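Local coordinates for protein transmembrane oligosaccharyl transferase (PDB 3WAJ) that belongs to the STT3/AglB family of membrane proteins, joining a helical part of the GT-C type, which carries a bound zinc ion in the model, to C-terminal globular parts, at residues F62-W67 against L525-T530; V171-T176 against I206-Y211; I260-A265 against F279-L284; S718-T723 against I765-Y770. All coordinates share one frame; numbering follows the deposited sequence.

Overall arrangement
The four contacts illustrate how chemistry follows place in a large membrane protein. Contacts 2 and 3 are buried in the STT3 N-terminal part, 15 Å apart between centres and touching through Ile206 and Ile260; contact 2 packs two helices, contact 3 a helix end and the residues after it on the next helix. Contact 1, partly buried, joins a loop of that part to one of the AglB core and borders contact 3 where Trp67 packs on Phe264. Contact 4, also buried, lies about 58 Å from contact 3 between centres and seats a helix on a loop. Contact 1 relies on a water and apolar packing, contact 2 on small residues and threonines, contact 3 on a tyrosine, a glutamine and leucines, contact 4 on aliphatic groups.

Contact 1 (F62-W67 against L525-T530); sequences FPHRIW and LQLYPT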
loop_
_atom_site.group_PDB
_atom_site.type_symbol
_atom_site.label_atom_id
_atom_site.label_comp_id
_atom_site.label_asym_id
_atom_site.label_seq_id
_atom_site.Cartn_x
_atom_site.Cartn_y
_atom_site.Cartn_z
ATOM N N PHE A 62 -16.627 -8.895 19.225
ATOM C CA PHE A 62 -17.325 -9.858 18.380
ATOM C C PHE A 62 -18.814 -10.036 18.746
ATOM O O PHE A 62 -19.174 -10.159 19.926
ATOM C CB PHE A 62 -16.581 -11.209 18.384
ATOM C CG PHE A 62 -16.840 -12.038 17.154
ATOM C CD1 PHE A 62 -17.773 -13.069 17.174
ATOM C CD2 PHE A 62 -16.168 -11.768 15.965
ATOM C CE1 PHE A 62 -18.016 -13.827 16.036
ATOM C CE2 PHE A 62 -16.409 -12.525 14.817
ATOM C CZ PHE A 62 -17.334 -13.552 14.855
ATOM N N PRO A 63 -19.690 -10.079 17.727
ATOM C CA PRO A 63 -19.341 -10.043 16.304
ATOM C C PRO A 63 -19.478 -8.661 15.675
ATOM O O PRO A 63 -19.816 -8.576 14.490
ATOM C CB PRO A 63 -20.411 -10.941 15.695
ATOM C CG PRO A 63 -21.644 -10.551 16.493
ATOM C CD PRO A 63 -21.137 -10.311 17.914
ATOM N N HIS A 64 -19.245 -7.597 16.431
ATOM C CA HIS A 64 -19.345 -6.273 15.831
ATOM C C HIS A 64 -17.986 -5.820 15.306
ATOM O O HIS A 64 -16.953 -6.302 15.765
ATOM C CB HIS A 64 -19.912 -5.267 16.828
ATOM C CG HIS A 64 -21.207 -5.701 17.445
ATOM N ND1 HIS A 64 -22.430 -5.441 16.864
ATOM C CD2 HIS A 64 -21.465 -6.378 18.588
ATOM C CE1 HIS A 64 -23.387 -5.941 17.628
ATOM N NE2 HIS A 64 -22.828 -6.512 18.678
ATOM N N ARG A 65 -17.988 -4.914 14.331
ATOM C CA ARG A 65 -16.741 -4.331 13.847
ATOM C C ARG A 65 -16.934 -2.843 13.683
ATOM O O ARG A 65 -18.065 -2.373 13.592
ATOM C CB ARG A 65 -16.278 -4.977 12.527
ATOM C CG ARG A 65 -17.270 -4.876 11.377
ATOM C CD ARG A 65 -16.556 -4.920 10.035
ATOM N NE ARG A 65 -15.819 -3.682 9.750
ATOM C CZ ARG A 65 -15.098 -3.458 8.653
ATOM N NH1 ARG A 65 -15.005 -4.398 7.725
ATOM N NH2 ARG A 65 -14.465 -2.294 8.491
ATOM N N ILE A 66 -15.828 -2.099 13.682
ATOM C CA ILE A 66 -15.874 -0.656 13.448
ATOM C C ILE A 66 -15.980 -0.353 11.944
ATOM O O ILE A 66 -15.642 -1.192 11.097
ATOM C CB ILE A 66 -14.617 0.019 14.010
ATOM C CG1 ILE A 66 -13.379 -0.458 13.240
ATOM C CG2 ILE A 66 -14.482 -0.275 15.499
ATOM C CD1 ILE A 66 -12.108 0.310 13.565
ATOM N N TRP A 67 -16.435 0.854 11.619
ATOM C CA TRP A 67 -16.506 1.326 10.235
ATOM C C TRP A 67 -15.868 2.688 10.175
ATOM O O TRP A 67 -15.905 3.383 9.151
ATOM C CB TRP A 67 -17.973 1.407 9.778
ATOM C CG TRP A 67 -18.588 0.059 9.796
ATOM C CD1 TRP A 67 -19.298 -0.512 10.817
ATOM C CD2 TRP A 67 -18.484 -0.938 8.771
ATOM N NE1 TRP A 67 -19.667 -1.791 10.474
ATOM C CE2 TRP A 67 -19.183 -2.076 9.223
ATOM C CE3 TRP A 67 -17.878 -0.970 7.508
ATOM C CZ2 TRP A 67 -19.292 -3.239 8.453
ATOM C CZ3 TRP A 67 -17.987 -2.111 6.746
ATOM C CH2 TRP A 67 -18.692 -3.236 7.218
ATOM N N LEU A 525 -8.972 -1.126 21.257
ATOM C CA LEU A 525 -9.916 -2.242 21.181
ATOM C C LEU A 525 -11.388 -1.833 21.252
ATOM O O LEU A 525 -12.272 -2.682 21.208
ATOM C CB LEU A 525 -9.585 -3.288 22.234
ATOM C CG LEU A 525 -8.147 -3.794 22.103
ATOM C CD1 LEU A 525 -7.769 -4.644 23.293
ATOM C CD2 LEU A 525 -7.984 -4.600 20.806
ATOM N N GLN A 526 -11.653 -0.532 21.332
ATOM C CA GLN A 526 -13.027 -0.050 21.468
ATOM C C GLN A 526 -13.795 -0.001 20.159
ATOM O O GLN A 526 -13.241 0.289 19.080
ATOM C CB GLN A 526 -13.063 1.352 22.085
ATOM C CG GLN A 526 -12.596 1.405 23.505
ATOM C CD GLN A 526 -13.433 0.533 24.401
ATOM O OE1 GLN A 526 -12.932 -0.418 24.997
ATOM N NE2 GLN A 526 -14.719 0.851 24.504
ATOM N N LEU A 527 -15.096 -0.226 20.283
ATOM C CA LEU A 527 -15.988 -0.205 19.151
ATOM C C LEU A 527 -16.411 1.225 18.879
ATOM O O LEU A 527 -17.476 1.653 19.310
ATOM C CB LEU A 527 -17.208 -1.078 19.448
ATOM C CG LEU A 527 -18.155 -1.255 18.268
ATOM C CD1 LEU A 527 -17.434 -1.997 17.139
ATOM C CD2 LEU A 527 -19.403 -1.994 18.711
ATOM N N TYR A 528 -15.577 1.970 18.168
ATOM C CA TYR A 528 -15.889 3.363 17.865
ATOM C C TYR A 528 -17.187 3.445 17.080
ATOM O O TYR A 528 -17.482 2.576 16.261
ATOM C CB TYR A 528 -14.754 4.019 17.065
ATOM C CG TYR A 528 -13.401 3.495 17.449
ATOM C CD1 TYR A 528 -12.785 3.910 18.618
ATOM C CD2 TYR A 528 -12.741 2.571 16.647
ATOM C CE1 TYR A 528 -11.548 3.418 18.980
ATOM C CE2 TYR A 528 -11.505 2.079 16.993
ATOM C CZ TYR A 528 -10.911 2.503 18.165
ATOM O OH TYR A 528 -9.680 2.015 18.525
ATOM N N PRO A 529 -17.978 4.491 17.343
ATOM C CA PRO A 529 -19.220 4.753 16.603
ATOM C C PRO A 529 -18.906 5.434 15.276
ATOM O O PRO A 529 -17.944 6.196 15.188
ATOM C CB PRO A 529 -19.970 5.722 17.529
ATOM C CG PRO A 529 -18.897 6.460 18.220
ATOM C CD PRO A 529 -17.760 5.473 18.421
ATOM N N THR A 530 -19.702 5.165 14.252
ATOM C CA THR A 530 -19.493 5.796 12.948
ATOM C C THR A 530 -20.089 7.199 12.919
ATOM O O THR A 530 -21.287 7.370 13.136
ATOM C CB THR A 530 -20.096 4.959 11.814
ATOM O OG1 THR A 530 -19.572 3.625 11.884
ATOM C CG2 THR A 530 -19.759 5.586 10.459
HETATM O O HOH W 1 -17.845 2.559 13.597
#
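Ile66 and Trp67, in the loop after helix 47-60, meet an inverse gamma turn centred on Leu527 and the residues after it, so two loops join the STT3 N-terminal part to the AglB core. Ile66 and Tyr528 lie side by side and point the same way. CG2 of Ile66 comes within 3.5 Å of Tyr528 CD2, while its CD1 sits at the edge of the ring, in plane. One face of that ring looks onto the carbonyl oxygen of Gln526, which also takes the weak bond from Tyr528 N that closes the turn. Leu527 reaches across with CG turned away from its backbone N (chi1 -174°), bringing CD1 to 3.6 Å from Arg65 C and CD2 to 3.8 Å from His64 CB. Beyond it, one water ties the loops together: it accepts from Trp67 N at 3.0 Å, donates to Tyr528 O at 2.7 Å and bonds to Thr530 OG1 at 2.7 Å. Arg65 curls round to grip the carbonyl oxygen of the next residue, Ile66 O, through NE (2.8 Å) and NH2 (3.1 Å), with the Trp67 ring over one guanidinium face. The Tyr528 hydroxyl is bonded to Tyr523 O and Arg53, and Asn57 reaches Gln526 O. No direct hydrogen bond links the segments, so the polar part of their join passes through the water, beside an apolar patch built on Ile66.

Contact 2 (V171-T176 against I206-Y211); sequences VSALGT and ITIGLY
Ala173 and Thr207 mark the closest backbone approach of two antiparallel helices, 163-181 and 199-214, packed in the buried interior of the STT3 N-terminal helical part. The helix of Ala173 begins at His163, one of the zinc ligands. The axes of the two short segments pass 8.3 Å apart at a signed crossing angle of -164°, consistent with the small side chains between them: the CA atoms of Ala173 and Thr207 are 5.0 Å apart, and Thr207 OG1 lies 3.2 Å from Ala173 CA. The methyl of Ala173 also rests on Ile208 CG1 at 3.8 Å, and Ser172 CB lies close to Thr207 CG2. Thr176 and Thr207 reach toward each other tip to tip, their OG1 atoms 3.1 Å apart. Each OG1 is tucked between its own backbone N and carbonyl carbon (chi1 57° and 61°), which turns it back on its own helix. Thr176 OG1 donates to Ser172 O at 2.6 Å, from the opposite face of the carbonyl plane to Thr176 N; Thr207 OG1 is bonded to Ala204 O, and Ser172 OG to Phe168 O. Each of these hydroxyls has a carbonyl partner in its own helix, so the polar groups between the helices need not rely on the other helix for a bond.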
loop_
_atom_site.group_PDB
_atom_site.type_symbol
_atom_site.label_atom_id
_atom_site.label_comp_id
_atom_site.label_asym_id
_atom_site.label_seq_id
_atom_site.Cartn_x
_atom_site.Cartn_y
_atom_site.Cartn_z
ATOM N N VAL A 171 -14.033 -14.733 -9.939
ATOM C CA VAL A 171 -14.009 -15.968 -10.715
ATOM C C VAL A 171 -15.104 -16.925 -10.243
ATOM O O VAL A 171 -15.824 -17.502 -11.058
ATOM C CB VAL A 171 -12.632 -16.641 -10.638
ATOM C CG1 VAL A 171 -12.602 -17.920 -11.479
ATOM C CG2 VAL A 171 -11.560 -15.676 -11.113
ATOM N N SER A 172 -15.222 -17.082 -8.928
ATOM C CA SER A 172 -16.286 -17.887 -8.331
ATOM C C SER A 172 -17.642 -17.428 -8.811
ATOM O O SER A 172 -18.490 -18.252 -9.140
ATOM C CB SER A 172 -16.260 -17.804 -6.798
ATOM O OG SER A 172 -15.161 -18.515 -6.270
ATOM N N ALA A 173 -17.852 -16.112 -8.835
ATOM C CA ALA A 173 -19.144 -15.565 -9.230
ATOM C C ALA A 173 -19.460 -15.917 -10.686
ATOM O O ALA A 173 -20.583 -16.297 -11.002
ATOM C CB ALA A 173 -19.198 -14.065 -9.006
ATOM N N LEU A 174 -18.463 -15.810 -11.564
ATOM C CA LEU A 174 -18.642 -16.162 -12.967
ATOM C C LEU A 174 -18.970 -17.654 -13.133
ATOM O O LEU A 174 -20.001 -18.017 -13.712
ATOM C CB LEU A 174 -17.389 -15.818 -13.763
ATOM C CG LEU A 174 -16.932 -14.365 -13.797
ATOM C CD1 LEU A 174 -15.598 -14.267 -14.518
ATOM C CD2 LEU A 174 -17.966 -13.465 -14.465
ATOM N N GLY A 175 -18.088 -18.510 -12.625
ATOM C CA GLY A 175 -18.256 -19.948 -12.732
ATOM C C GLY A 175 -19.556 -20.446 -12.135
ATOM O O GLY A 175 -20.211 -21.320 -12.699
ATOM N N THR A 176 -19.932 -19.894 -10.990
ATOM C CA THR A 176 -21.174 -20.293 -10.338
ATOM C C THR A 176 -22.386 -19.721 -11.062
ATOM O O THR A 176 -23.456 -20.334 -11.087
ATOM C CB THR A 176 -21.219 -19.866 -8.855
ATOM O OG1 THR A 176 -21.043 -18.444 -8.755
ATOM C CG2 THR A 176 -20.150 -20.603 -8.038
ATOM N N ILE A 206 -24.519 -15.666 -3.632
ATOM C CA ILE A 206 -23.673 -15.629 -2.441
ATOM C C ILE A 206 -22.256 -15.233 -2.812
ATOM O O ILE A 206 -21.627 -14.433 -2.120
ATOM C CB ILE A 206 -23.691 -16.979 -1.665
ATOM C CG1 ILE A 206 -24.973 -17.105 -0.844
ATOM C CG2 ILE A 206 -22.504 -17.094 -0.733
ATOM C CD1 ILE A 206 -25.179 -18.467 -0.236
ATOM N N THR A 207 -21.755 -15.793 -3.909
ATOM C CA THR A 207 -20.411 -15.472 -4.382
ATOM C C THR A 207 -20.311 -13.998 -4.788
ATOM O O THR A 207 -19.299 -13.350 -4.530
ATOM C CB THR A 207 -19.984 -16.378 -5.543
ATOM O OG1 THR A 207 -20.886 -16.190 -6.638
ATOM C CG2 THR A 207 -19.997 -17.836 -5.117
ATOM N N ILE A 208 -21.357 -13.459 -5.410
ATOM C CA ILE A 208 -21.352 -12.024 -5.694
ATOM C C ILE A 208 -21.330 -11.226 -4.392
ATOM O O ILE A 208 -20.443 -10.388 -4.179
ATOM C CB ILE A 208 -22.532 -11.587 -6.563
ATOM C CG1 ILE A 208 -22.342 -12.117 -7.988
ATOM C CG2 ILE A 208 -22.651 -10.051 -6.573
ATOM C CD1 ILE A 208 -23.496 -11.833 -8.902
ATOM N N GLY A 209 -22.297 -11.511 -3.520
ATOM C CA GLY A 209 -22.335 -10.937 -2.187
ATOM C C GLY A 209 -20.974 -10.945 -1.517
ATOM O O GLY A 209 -20.533 -9.909 -0.991
ATOM N N LEU A 210 -20.295 -12.092 -1.552
ATOM C CA LEU A 210 -19.000 -12.217 -0.876
ATOM C C LEU A 210 -17.953 -11.362 -1.576
ATOM O O LEU A 210 -17.089 -10.762 -0.924
ATOM C CB LEU A 210 -18.564 -13.674 -0.777
ATOM C CG LEU A 210 -19.439 -14.485 0.175
ATOM C CD1 LEU A 210 -18.956 -15.915 0.312
ATOM C CD2 LEU A 210 -19.494 -13.814 1.534
ATOM N N TYR A 211 -18.059 -11.274 -2.901
ATOM C CA TYR A 211 -17.186 -10.392 -3.683
ATOM C C TYR A 211 -17.275 -8.925 -3.209
ATOM O O TYR A 211 -16.265 -8.317 -2.852
ATOM C CB TYR A 211 -17.492 -10.539 -5.184
ATOM C CG TYR A 211 -16.608 -9.715 -6.089
ATOM C CD1 TYR A 211 -15.252 -9.583 -5.835
ATOM C CD2 TYR A 211 -17.126 -9.079 -7.201
ATOM C CE1 TYR A 211 -14.441 -8.826 -6.659
ATOM C CE2 TYR A 211 -16.317 -8.320 -8.035
ATOM C CZ TYR A 211 -14.977 -8.198 -7.755
ATOM O OH TYR A 211 -14.165 -7.444 -8.571
#

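Contact 3 (I260-A265 against F279-L284); sequences IYLPFA and FQLLVL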
loop_
_atom_site.group_PDB
_atom_site.type_symbol
_atom_site.label_atom_id
_atom_site.label_comp_id
_atom_site.label_asym_id
_atom_site.label_seq_id
_atom_site.Cartn_x
_atom_site.Cartn_y
_atom_site.Cartn_z
ATOM N N ILE A 260 -27.463 -10.315 1.026
ATOM C CA ILE A 260 -26.191 -10.521 1.703
ATOM C C ILE A 260 -25.484 -9.190 1.960
ATOM O O ILE A 260 -24.852 -8.996 2.997
ATOM C CB ILE A 260 -25.305 -11.455 0.877
ATOM C CG1 ILE A 260 -25.975 -12.817 0.800
ATOM C CG2 ILE A 260 -23.893 -11.565 1.470
ATOM C CD1 ILE A 260 -25.388 -13.687 -0.237
ATOM N N TYR A 261 -25.608 -8.267 1.015
ATOM C CA TYR A 261 -24.972 -6.972 1.157
ATOM C C TYR A 261 -25.688 -6.114 2.184
ATOM O O TYR A 261 -25.055 -5.330 2.900
ATOM C CB TYR A 261 -24.946 -6.237 -0.182
ATOM C CG TYR A 261 -24.222 -4.923 -0.086
ATOM C CD1 TYR A 261 -22.847 -4.884 0.052
ATOM C CD2 TYR A 261 -24.912 -3.730 -0.104
ATOM C CE1 TYR A 261 -22.173 -3.682 0.156
ATOM C CE2 TYR A 261 -24.252 -2.517 0.001
ATOM C CZ TYR A 261 -22.882 -2.498 0.129
ATOM O OH TYR A 261 -22.229 -1.290 0.224
ATOM N N LEU A 262 -27.011 -6.279 2.232
ATOM C CA LEU A 262 -27.929 -5.417 2.984
ATOM C C LEU A 262 -27.499 -5.010 4.404
ATOM O O LEU A 262 -27.587 -3.829 4.752
ATOM C CB LEU A 262 -29.333 -6.025 3.007
ATOM C CG LEU A 262 -30.433 -5.251 3.728
ATOM C CD1 LEU A 262 -30.510 -3.842 3.157
ATOM C CD2 LEU A 262 -31.780 -5.973 3.568
ATOM N N PRO A 263 -27.043 -5.970 5.227
ATOM C CA PRO A 263 -26.655 -5.567 6.585
ATOM C C PRO A 263 -25.522 -4.546 6.634
ATOM O O PRO A 263 -25.364 -3.868 7.658
ATOM C CB PRO A 263 -26.177 -6.885 7.216
ATOM C CG PRO A 263 -26.896 -7.940 6.486
ATOM C CD PRO A 263 -27.041 -7.439 5.068
ATOM N N PHE A 264 -24.749 -4.432 5.556
ATOM C CA PHE A 264 -23.562 -3.582 5.585
ATOM C C PHE A 264 -23.738 -2.287 4.800
ATOM O O PHE A 264 -22.841 -1.439 4.765
ATOM C CB PHE A 264 -22.357 -4.362 5.072
ATOM C CG PHE A 264 -22.222 -5.724 5.690
ATOM C CD1 PHE A 264 -21.485 -5.902 6.860
ATOM C CD2 PHE A 264 -22.834 -6.829 5.106
ATOM C CE1 PHE A 264 -21.353 -7.171 7.435
ATOM C CE2 PHE A 264 -22.708 -8.102 5.671
ATOM C CZ PHE A 264 -21.973 -8.269 6.843
ATOM N N ALA A 265 -24.915 -2.137 4.204
ATOM C CA ALA A 265 -25.189 -1.041 3.283
ATOM C C ALA A 265 -25.116 0.320 3.936
ATOM O O ALA A 265 -24.937 1.317 3.256
ATOM C CB ALA A 265 -26.565 -1.234 2.598
ATOM N N PHE A 279 -25.172 2.788 -2.062
ATOM C CA PHE A 279 -24.955 2.785 -3.508
ATOM C C PHE A 279 -24.845 1.354 -4.050
ATOM O O PHE A 279 -25.492 0.987 -5.037
ATOM C CB PHE A 279 -23.685 3.555 -3.880
ATOM C CG PHE A 279 -23.361 3.484 -5.349
ATOM C CD1 PHE A 279 -22.286 2.739 -5.801
ATOM C CD2 PHE A 279 -24.164 4.140 -6.286
ATOM C CE1 PHE A 279 -21.990 2.658 -7.165
ATOM C CE2 PHE A 279 -23.877 4.060 -7.649
ATOM C CZ PHE A 279 -22.794 3.317 -8.090
ATOM N N GLN A 280 -24.012 0.553 -3.396
ATOM C CA GLN A 280 -23.776 -0.812 -3.839
ATOM C C GLN A 280 -25.068 -1.640 -3.794
ATOM O O GLN A 280 -25.344 -2.409 -4.722
ATOM C CB GLN A 280 -22.619 -1.458 -3.049
ATOM C CG GLN A 280 -21.237 -0.848 -3.333
ATOM C CD GLN A 280 -20.827 0.273 -2.361
ATOM O OE1 GLN A 280 -21.669 0.996 -1.802
ATOM N NE2 GLN A 280 -19.515 0.423 -2.170
ATOM N N LEU A 281 -25.861 -1.449 -2.730
ATOM C CA LEU A 281 -27.187 -2.061 -2.578
ATOM C C LEU A 281 -28.120 -1.689 -3.738
ATOM O O LEU A 281 -28.841 -2.535 -4.268
ATOM C CB LEU A 281 -27.823 -1.627 -1.249
ATOM C CG LEU A 281 -29.227 -2.150 -0.901
ATOM C CD1 LEU A 281 -29.243 -3.671 -0.744
ATOM C CD2 LEU A 281 -29.793 -1.496 0.362
ATOM N N LEU A 282 -28.105 -0.413 -4.118
ATOM C CA LEU A 282 -28.879 0.057 -5.257
ATOM C C LEU A 282 -28.434 -0.677 -6.512
ATOM O O LEU A 282 -29.270 -1.096 -7.317
ATOM C CB LEU A 282 -28.703 1.563 -5.440
ATOM C CG LEU A 282 -29.805 2.493 -4.930
ATOM C CD1 LEU A 282 -30.447 1.979 -3.650
ATOM C CD2 LEU A 282 -29.235 3.890 -4.716
ATOM N N VAL A 283 -27.123 -0.840 -6.680
ATOM C CA VAL A 283 -26.613 -1.516 -7.870
ATOM C C VAL A 283 -27.140 -2.941 -7.950
ATOM O O VAL A 283 -27.623 -3.373 -8.987
ATOM C CB VAL A 283 -25.068 -1.519 -7.950
ATOM C CG1 VAL A 283 -24.614 -2.314 -9.169
ATOM C CG2 VAL A 283 -24.547 -0.105 -8.042
ATOM N N LEU A 284 -27.076 -3.658 -6.838
ATOM C CA LEU A 284 -27.502 -5.049 -6.829
ATOM C C LEU A 284 -29.033 -5.202 -6.951
ATOM O O LEU A 284 -29.508 -6.106 -7.640
ATOM C CB LEU A 284 -26.915 -5.789 -5.619
ATOM C CG LEU A 284 -25.381 -5.680 -5.543
ATOM C CD1 LEU A 284 -24.835 -6.277 -4.256
ATOM C CD2 LEU A 284 -24.715 -6.345 -6.752
#
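A chi1 of -177° sets CG of Tyr261 anti to its backbone N and carries the ring across to Leu281 and Gln280, while Gln280 bends sharply at chi2 (93°) so that its amide lies by the phenol. The contact packs the end of helix 243-261 and the residues that follow it on helix 278-303, within the STT3 N-terminal helical part, near the connection that joins them. Ring and amide planes are 38° apart. Tyr261 CZ comes within 3.4 Å of Gln280 CB, and CE2 within 3.3 Å of Leu281 N, so the phenol is pressed against the backbone of the second helix as well as its side chains. The polar ends share a neighbour in that connection: Tyr261 OH is bonded to Ser277 O, and Gln280 OE1 to Ser277 OG. Gln280 NE2 in turn is bonded to Phe275 O and Gly216 O, which fixes the amide's rotation. Farther along the helix, Leu284 CD1 packs against Tyr261 CB. On the more open flank, the exposed Leu262 folds its tip inward to Leu281. There Leu281 CD2 serves both residues at once, lying 3.7 Å from Leu262 CD1 and 3.9 Å from Ala265 CB.

Contact 4 (S718-T723 against I765-Y770); sequences SQVLQT and IAPSGY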
loop_
_atom_site.group_PDB
_atom_site.type_symbol
_atom_site.label_atom_id
_atom_site.label_comp_id
_atom_site.label_asym_id
_atom_site.label_seq_id
_atom_site.Cartn_x
_atom_site.Cartn_y
_atom_site.Cartn_z
ATOM N N SER A 718 37.246 10.102 7.332
ATOM C CA SER A 718 37.979 9.857 6.084
ATOM C C SER A 718 37.737 8.442 5.564
ATOM O O SER A 718 37.403 8.239 4.385
ATOM C CB SER A 718 39.472 10.112 6.252
ATOM O OG SER A 718 40.091 10.048 4.986
ATOM N N GLN A 719 37.879 7.468 6.462
ATOM C CA GLN A 719 37.653 6.062 6.108
ATOM C C GLN A 719 36.199 5.850 5.682
ATOM O O GLN A 719 35.940 5.169 4.689
ATOM C CB GLN A 719 38.034 5.118 7.265
ATOM C CG GLN A 719 38.380 3.711 6.796
ATOM C CD GLN A 719 38.502 2.694 7.937
ATOM O OE1 GLN A 719 38.134 2.973 9.076
ATOM N NE2 GLN A 719 39.014 1.503 7.622
ATOM N N VAL A 720 35.258 6.445 6.422
ATOM C CA VAL A 720 33.848 6.358 6.054
ATOM C C VAL A 720 33.659 6.900 4.636
ATOM O O VAL A 720 33.135 6.204 3.760
ATOM C CB VAL A 720 32.928 7.111 7.039
ATOM C CG1 VAL A 720 31.562 7.364 6.400
ATOM C CG2 VAL A 720 32.773 6.328 8.357
ATOM N N LEU A 721 34.124 8.124 4.404
ATOM C CA LEU A 721 33.974 8.761 3.093
ATOM C C LEU A 721 34.643 7.986 1.946
ATOM O O LEU A 721 34.042 7.784 0.895
ATOM C CB LEU A 721 34.502 10.196 3.134
ATOM C CG LEU A 721 34.461 10.911 1.789
ATOM C CD1 LEU A 721 33.018 11.135 1.346
ATOM C CD2 LEU A 721 35.252 12.221 1.831
ATOM N N GLN A 722 35.876 7.534 2.143
ATOM C CA GLN A 722 36.550 6.766 1.095
ATOM C C GLN A 722 35.851 5.460 0.780
ATOM O O GLN A 722 35.856 5.009 -0.360
ATOM C CB GLN A 722 38.023 6.506 1.455
ATOM C CG GLN A 722 38.833 7.772 1.698
ATOM C CD GLN A 722 38.539 8.882 0.680
ATOM O OE1 GLN A 722 38.326 8.626 -0.523
ATOM N NE2 GLN A 722 38.544 10.121 1.158
ATOM N N THR A 723 35.264 4.845 1.803
ATOM C CA THR A 723 34.429 3.665 1.602
ATOM C C THR A 723 33.192 3.996 0.754
ATOM O O THR A 723 32.895 3.324 -0.246
ATOM C CB THR A 723 33.993 3.083 2.944
ATOM O OG1 THR A 723 35.159 2.638 3.664
ATOM C CG2 THR A 723 33.025 1.923 2.737
ATOM N N ILE A 765 30.644 13.384 8.860
ATOM C CA ILE A 765 30.499 12.492 7.717
ATOM C C ILE A 765 30.513 11.051 8.233
ATOM O O ILE A 765 31.570 10.486 8.505
ATOM C CB ILE A 765 31.571 12.778 6.647
ATOM C CG1 ILE A 765 31.381 14.210 6.148
ATOM C CG2 ILE A 765 31.470 11.773 5.491
ATOM C CD1 ILE A 765 32.323 14.613 5.069
ATOM N N ALA A 766 29.314 10.489 8.401
ATOM C CA ALA A 766 29.107 9.192 9.050
ATOM C C ALA A 766 27.683 8.713 8.829
ATOM O O ALA A 766 26.770 9.533 8.681
ATOM C CB ALA A 766 29.384 9.296 10.540
ATOM N N PRO A 767 27.479 7.382 8.831
ATOM C CA PRO A 767 26.103 6.910 8.687
ATOM C C PRO A 767 25.382 7.049 10.031
ATOM O O PRO A 767 25.972 7.568 10.971
ATOM C CB PRO A 767 26.277 5.434 8.303
ATOM C CG PRO A 767 27.546 5.012 8.985
ATOM C CD PRO A 767 28.446 6.268 8.945
ATOM N N SER A 768 24.133 6.604 10.118
ATOM C CA SER A 768 23.316 6.817 11.311
ATOM C C SER A 768 22.174 5.807 11.272
ATOM O O SER A 768 22.057 5.019 10.315
ATOM C CB SER A 768 22.756 8.232 11.318
ATOM O OG SER A 768 21.739 8.363 10.322
ATOM N N GLY A 769 21.327 5.829 12.295
ATOM C CA GLY A 769 20.247 4.859 12.376
ATOM C C GLY A 769 19.265 4.977 11.219
ATOM O O GLY A 769 18.887 6.095 10.798
ATOM N N TYR A 770 18.840 3.819 10.719
ATOM C CA TYR A 770 17.816 3.731 9.671
ATOM C C TYR A 770 16.543 4.473 10.092
ATOM O O TYR A 770 15.968 5.239 9.312
ATOM C CB TYR A 770 17.486 2.260 9.412
ATOM C CG TYR A 770 16.755 1.970 8.117
ATOM C CD1 TYR A 770 17.378 1.271 7.096
ATOM C CD2 TYR A 770 15.424 2.355 7.927
ATOM C CE1 TYR A 770 16.710 0.974 5.916
ATOM C CE2 TYR A 770 14.755 2.065 6.743
ATOM C CZ TYR A 770 15.410 1.380 5.745
ATOM O OH TYR A 770 14.775 1.089 4.569
#
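Val720 points from helix 717-732 straight at the loop that carries Ile765, and its atoms can be followed outward one by one. CB is already 3.9 Å from Ile765 O. CG1 stands roughly anti to the backbone N (chi1 162°), which puts that methyl against the loop, where it meets Ile765 O at 3.8 Å, Ala766 CA at 4.0 Å and Pro767 CD at 4.2 Å. One methyl therefore touches three successive residues, mostly through their main chain and the proline ring, and its contact with the carbonyl oxygen is van der Waals in kind. The next residue of the helix adds a second point, Leu721 CB lying 4.2 Å from Ile765 CG2, the branch of Ile765 that is itself anti to its backbone N. No hydrogen bond crosses between the segments. The polar groups look to other partners: Ile765 N is bonded to Glu717 at the start of the helix, and Ala766 O to Lys748. Within the helix, Gln719 O receives both Thr723 N and, at 2.8 Å, Thr723 OG1, from opposite faces of its plane. The contacts across the segments, at 3.8 Å and above, are ordinary van der Waals distances. Helix 703-708 adds Trp705, which touches both Val720 and Pro767, and helix 740-755 adds Val745, against Val720 and Ile765, and Tyr749, against Leu721 and Ile765. The loop then runs on into strand 771-776, which lies between strands 605-611 and 693-698 of the mixed sheet.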